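Local coordinates for protein thermospermine synthase (Medicago truncatula, PDB 6BQ5) that probably makes thermospermine, transferring an aminopropyl group from decarboxylated S-adenosylmethionine to spermidine and releasing methylthioadenosine, at residues Asn162-Glu167 and Tyr192-Lys197. Residues are numbered along the deposited sequence; the frame is centred on the assembly and turned at random.
Sequences NDAKAE and YKLYTK. With MTA (5'-deoxy-5'-methylthioadenosine), chain D.
K193 reaches across to D163, its chain extended beyond CG, and its NZ forms a salt bridge and hydrogen bond to OD2 at 3.2 Å. The ammonium comes in from above the carboxylate plane, 63° out of it, while A166 N meets the same oxygen from the opposite face. On the way, K193 CG passes K165 CD at 3.8 Å, the two aliphatic chains crossing obliquely before the K165 amine turns off to E169. L194 follows, its CD2 packing on A164 CB and its CD1 approaching N6 of the bound methylthioadenosine at 3.5 Å. The D163 chi1 of 162° sets CG opposite the backbone N, where the carboxylate caps helix 164-169 and OD1 accepts from adenine N6 at 2.8 Å. A164 N donates to N1 at 3.0 Å; both bonds fall on the Watson-Crick edge. Replacing D163 by alanine removes both oxygens, which is likely to cost N6 and the K193 ammonium this acceptor and leave the helix without its side-chain cap. Following strand 157-161 of the Rossmann-like domain, one carboxylate thus couples adenine reading to the loop before helix 197-204, and the lysine together with the helix N-terminus probably stabilises its negative charge.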
# COMPACT_ATOMS: atom_id res chain seq x y z
N ASN A 162 -29.33 22.08 14.19
CA ASN A 162 -29.32 21.95 15.64
C ASN A 162 -28.92 20.55 16.11
O ASN A 162 -28.89 19.61 15.32
CB ASN A 162 -30.73 22.27 16.17
CG ASN A 162 -30.74 22.62 17.64
OD1 ASN A 162 -29.71 22.68 18.32
ND2 ASN A 162 -31.93 22.82 18.14
N ASP A 163 -28.58 20.42 17.39
CA ASP A 163 -28.56 19.11 18.03
C ASP A 163 -30.02 18.54 18.00
O ASP A 163 -30.96 19.18 18.45
CB ASP A 163 -27.95 19.21 19.45
CG ASP A 163 -28.28 18.01 20.31
OD1 ASP A 163 -28.29 16.89 19.79
OD2 ASP A 163 -28.63 18.20 21.50
N ALA A 164 -30.19 17.33 17.45
CA ALA A 164 -31.53 16.76 17.30
C ALA A 164 -32.22 16.48 18.64
O ALA A 164 -33.44 16.47 18.72
CB ALA A 164 -31.50 15.48 16.45
N LYS A 165 -31.43 16.23 19.69
CA LYS A 165 -31.96 16.01 21.03
C LYS A 165 -32.55 17.34 21.55
O LYS A 165 -33.73 17.38 21.91
CB LYS A 165 -30.87 15.47 21.96
CG LYS A 165 -31.28 15.28 23.42
CD LYS A 165 -30.12 14.69 24.24
CE LYS A 165 -30.60 14.14 25.59
NZ LYS A 165 -31.39 15.15 26.34
N ALA A 166 -31.74 18.39 21.59
CA ALA A 166 -32.25 19.73 21.98
C ALA A 166 -33.46 20.11 21.14
O ALA A 166 -34.50 20.47 21.69
CB ALA A 166 -31.17 20.80 21.86
N GLU A 167 -33.33 20.00 19.82
CA GLU A 167 -34.42 20.35 18.89
C GLU A 167 -35.74 19.61 19.18
O GLU A 167 -36.79 20.21 19.09
CB GLU A 167 -34.00 20.08 17.45
CG GLU A 167 -35.02 20.50 16.39
CD GLU A 167 -35.23 22.01 16.31
OE1 GLU A 167 -34.30 22.78 16.64
OE2 GLU A 167 -36.32 22.41 15.89
N TYR A 192 -23.72 9.62 21.47
CA TYR A 192 -24.06 8.61 22.50
C TYR A 192 -25.41 8.85 23.12
O TYR A 192 -26.20 7.93 23.29
CB TYR A 192 -23.01 8.58 23.64
CG TYR A 192 -23.33 7.53 24.66
CD1 TYR A 192 -22.95 6.22 24.45
CD2 TYR A 192 -24.09 7.82 25.79
CE1 TYR A 192 -23.28 5.22 25.33
CE2 TYR A 192 -24.43 6.83 26.69
CZ TYR A 192 -24.02 5.52 26.46
OH TYR A 192 -24.33 4.48 27.32
N LYS A 193 -25.66 10.10 23.47
CA LYS A 193 -26.86 10.47 24.19
C LYS A 193 -28.15 10.31 23.37
O LYS A 193 -29.22 10.40 23.95
CB LYS A 193 -26.75 11.93 24.70
CG LYS A 193 -26.82 12.95 23.57
CD LYS A 193 -26.21 14.30 23.89
CE LYS A 193 -26.44 15.25 22.73
NZ LYS A 193 -26.36 16.67 23.19
N LEU A 194 -28.05 10.14 22.05
CA LEU A 194 -29.24 9.90 21.20
C LEU A 194 -29.54 8.41 21.00
O LEU A 194 -30.32 8.08 20.12
CB LEU A 194 -29.12 10.65 19.86
CG LEU A 194 -29.08 12.20 19.99
CD1 LEU A 194 -27.65 12.72 19.98
CD2 LEU A 194 -29.90 12.94 18.93
N TYR A 195 -28.93 7.54 21.83
CA TYR A 195 -29.16 6.08 21.85
C TYR A 195 -29.51 5.52 23.26
O TYR A 195 -29.59 4.29 23.44
CB TYR A 195 -27.92 5.33 21.31
CG TYR A 195 -27.61 5.56 19.84
CD1 TYR A 195 -26.85 6.65 19.45
CD2 TYR A 195 -28.07 4.70 18.86
CE1 TYR A 195 -26.53 6.87 18.14
CE2 TYR A 195 -27.77 4.93 17.50
CZ TYR A 195 -26.99 6.02 17.16
OH TYR A 195 -26.63 6.30 15.88
N THR A 196 -29.74 6.40 24.25
CA THR A 196 -29.95 5.94 25.64
C THR A 196 -31.43 5.62 25.89
O THR A 196 -32.30 6.12 25.20
CB THR A 196 -29.47 7.01 26.67
OG1 THR A 196 -30.24 8.19 26.48
CG2 THR A 196 -28.02 7.34 26.45
N LYS A 197 -31.70 4.78 26.88
CA LYS A 197 -33.08 4.48 27.28
C LYS A 197 -33.83 5.76 27.60
O LYS A 197 -34.96 5.98 27.12
CB LYS A 197 -33.09 3.56 28.50
CG LYS A 197 -34.45 3.07 28.97
CD LYS A 197 -34.23 2.24 30.22
CE LYS A 197 -35.44 1.44 30.64
NZ LYS A 197 -36.39 2.27 31.41
CS MTA D . -21.41 10.97 10.50
S5' MTA D . -22.52 11.52 11.74
C5' MTA D . -23.95 11.67 10.73
C4' MTA D . -24.52 13.08 10.84
O4' MTA D . -24.94 13.34 12.17
C2' MTA D . -23.37 15.01 11.75
O2' MTA D . -23.21 16.38 11.41
C3' MTA D . -23.50 14.17 10.50
O3' MTA D . -23.97 14.88 9.36
C1' MTA D . -24.69 14.73 12.44
N9 MTA D . -24.77 14.81 13.91
C8 MTA D . -23.88 14.40 14.82
N7 MTA D . -24.37 14.59 16.07
C5 MTA D . -25.60 15.11 15.93
C6 MTA D . -26.65 15.57 16.85
N6 MTA D . -26.48 15.47 18.18
N1 MTA D . -27.78 16.03 16.30
C2 MTA D . -27.96 16.13 14.96
N3 MTA D . -27.03 15.74 14.06
C4 MTA D . -25.86 15.25 14.51